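Local coordinates for hypothetical UPF0271 protein TTHB195 (Thermus thermophilus, PDB 2DFA) that probably serves as subunit A of an ATP-hydrolysing 5-oxoprolinase, which cleaves 5-oxoproline to L-glutamate, at residues A[150-153]-A[154-157]. Numbering follows the deposited sequence.
Sequences EEEA and RKAG
E150 and R154 lie side by side one turn apart on helix 148-155, their long side chains running the same way. With CG anti to the backbone N (chi1 -172°) and the chain extended beyond it, the carboxylate of E150 travels far enough to meet the arginine side-on: OE2 takes NE of R154 at 2.8 Å through its anti lone pair and NH2 of R154 at 3.1 Å from above the carboxylate plane. The carboxylate and guanidinium planes stand 65° apart; OE2 nevertheless lies in the guanidinium plane, at the edge where NE and NH2 both face it, and accepts from both, while OE1 is held by the backbone N of G146. An alanine in place of E150 would remove both grips and is likely to leave the R154 guanidinium without its acidic mate and freer to turn. E151 contributes its backbone O, which accepts N of K155 at 2.9 Å. E152 is bent at chi2 (-55°), which brings OE2 round to NZ of K155, a looser salt bridge of 3.3 Å. R122, at the start of helix 122-135, forms salt bridges to both E151 OE1 and E152 OE2. The small apolar side chain of A153 suits the buried side of the helix, packing on V160 and L141 of strands 160-164 and 141-143. Beyond it the helix closes in a Schellman motif, where G157 takes up a positive phi at which a side chain would jam against the preceding carbonyl. In this beta-alpha-beta unit, i to i+4 and i to i+3 ion pairs thus probably help to hold the last turns together, and the shared OE2 of E152 probably stays ionised between two cations.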
ATOM      1  N   GLU A 150      -8.776  17.074 -24.689  1.00 37.11           N
ATOM      2  CA  GLU A 150      -8.635  16.786 -26.114  1.00 36.40           C
ATOM      3  C   GLU A 150      -7.615  17.766 -26.693  1.00 36.06           C
ATOM      4  O   GLU A 150      -6.767  17.400 -27.506  1.00 36.13           O
ATOM      5  CB  GLU A 150      -9.969  16.969 -26.842  1.00 39.15           C
ATOM      6  CG  GLU A 150      -9.929  16.502 -28.291  1.00 42.67           C
ATOM      7  CD  GLU A 150     -11.099  17.006 -29.121  1.00 47.02           C
ATOM      8  OE1 GLU A 150     -12.212  17.138 -28.576  1.00 48.90           O
ATOM      9  OE2 GLU A 150     -10.903  17.253 -30.330  1.00 48.20           O
ATOM     10  N   GLU A 151      -7.702  19.017 -26.250  1.00 37.23           N
ATOM     11  CA  GLU A 151      -6.803  20.070 -26.715  1.00 39.42           C
ATOM     12  C   GLU A 151      -5.331  19.786 -26.459  1.00 38.55           C
ATOM     13  O   GLU A 151      -4.504  19.868 -27.375  1.00 38.20           O
ATOM     14  CB  GLU A 151      -7.162  21.398 -26.053  1.00 41.83           C
ATOM     15  CG  GLU A 151      -8.462  22.018 -26.525  1.00 46.49           C
ATOM     16  CD  GLU A 151      -8.739  23.346 -25.842  1.00 49.78           C
ATOM     17  OE1 GLU A 151      -7.819  24.196 -25.796  1.00 50.71           O
ATOM     18  OE2 GLU A 151      -9.874  23.544 -25.356  1.00 51.31           O
ATOM     19  N   GLU A 152      -4.991  19.466 -25.215  1.00 37.32           N
ATOM     20  CA  GLU A 152      -3.597  19.197 -24.877  1.00 35.70           C
ATOM     21  C   GLU A 152      -3.076  17.956 -25.589  1.00 35.09           C
ATOM     22  O   GLU A 152      -1.910  17.900 -25.978  1.00 34.30           O
ATOM     23  CB  GLU A 152      -3.433  19.051 -23.362  1.00 34.90           C
ATOM     24  CG  GLU A 152      -3.723  20.332 -22.591  1.00 35.52           C
ATOM     25  CD  GLU A 152      -2.893  21.511 -23.076  1.00 35.64           C
ATOM     26  OE1 GLU A 152      -1.689  21.327 -23.345  1.00 38.02           O
ATOM     27  OE2 GLU A 152      -3.438  22.629 -23.174  1.00 38.14           O
ATOM     28  N   ALA A 153      -3.942  16.961 -25.757  1.00 34.72           N
ATOM     29  CA  ALA A 153      -3.552  15.742 -26.444  1.00 34.66           C
ATOM     30  C   ALA A 153      -3.163  16.082 -27.881  1.00 34.92           C
ATOM     31  O   ALA A 153      -2.172  15.577 -28.396  1.00 35.73           O
ATOM     32  CB  ALA A 153      -4.700  14.737 -26.433  1.00 34.58           C
ATOM     33  N   ARG A 154      -3.943  16.945 -28.522  1.00 37.10           N
ATOM     34  CA  ARG A 154      -3.651  17.338 -29.899  1.00 39.33           C
ATOM     35  C   ARG A 154      -2.401  18.206 -29.954  1.00 39.33           C
ATOM     36  O   ARG A 154      -1.565  18.048 -30.845  1.00 40.18           O
ATOM     37  CB  ARG A 154      -4.841  18.090 -30.507  1.00 40.49           C
ATOM     38  CG  ARG A 154      -6.078  17.221 -30.735  1.00 44.77           C
ATOM     39  CD  ARG A 154      -7.212  18.028 -31.355  1.00 47.72           C
ATOM     40  NE  ARG A 154      -8.414  17.231 -31.595  1.00 50.29           N
ATOM     41  CZ  ARG A 154      -8.526  16.301 -32.541  1.00 51.40           C
ATOM     42  NH1 ARG A 154      -7.508  16.038 -33.349  1.00 51.61           N
ATOM     43  NH2 ARG A 154      -9.664  15.638 -32.682  1.00 53.27           N
ATOM     44  N   LYS A 155      -2.266  19.117 -28.996  1.00 40.22           N
ATOM     45  CA  LYS A 155      -1.098  19.988 -28.957  1.00 40.35           C
ATOM     46  C   LYS A 155       0.172  19.164 -28.768  1.00 41.33           C
ATOM     47  O   LYS A 155       1.244  19.550 -29.241  1.00 40.53           O
ATOM     48  CB  LYS A 155      -1.236  21.020 -27.827  1.00 41.77           C
ATOM     49  CG  LYS A 155      -2.207  22.159 -28.144  1.00 43.75           C
ATOM     50  CD  LYS A 155      -2.528  23.023 -26.922  1.00 45.50           C
ATOM     51  CE  LYS A 155      -1.306  23.750 -26.375  1.00 46.45           C
ATOM     52  NZ  LYS A 155      -1.646  24.531 -25.145  1.00 46.71           N
ATOM     53  N   ALA A 156       0.049  18.027 -28.082  1.00 39.95           N
ATOM     54  CA  ALA A 156       1.192  17.151 -27.833  1.00 39.85           C
ATOM     55  C   ALA A 156       1.583  16.376 -29.087  1.00 38.92           C
ATOM     56  O   ALA A 156       2.657  15.780 -29.146  1.00 39.76           O
ATOM     57  CB  ALA A 156       0.877  16.174 -26.695  1.00 39.16           C
ATOM     58  N   GLY A 157       0.703  16.381 -30.081  1.00 39.19           N
ATOM     59  CA  GLY A 157       0.988  15.681 -31.321  1.00 38.98           C
ATOM     60  C   GLY A 157       0.522  14.238 -31.324  1.00 39.76           C
ATOM     61  O   GLY A 157       0.925  13.458 -32.186  1.00 38.06           O
TER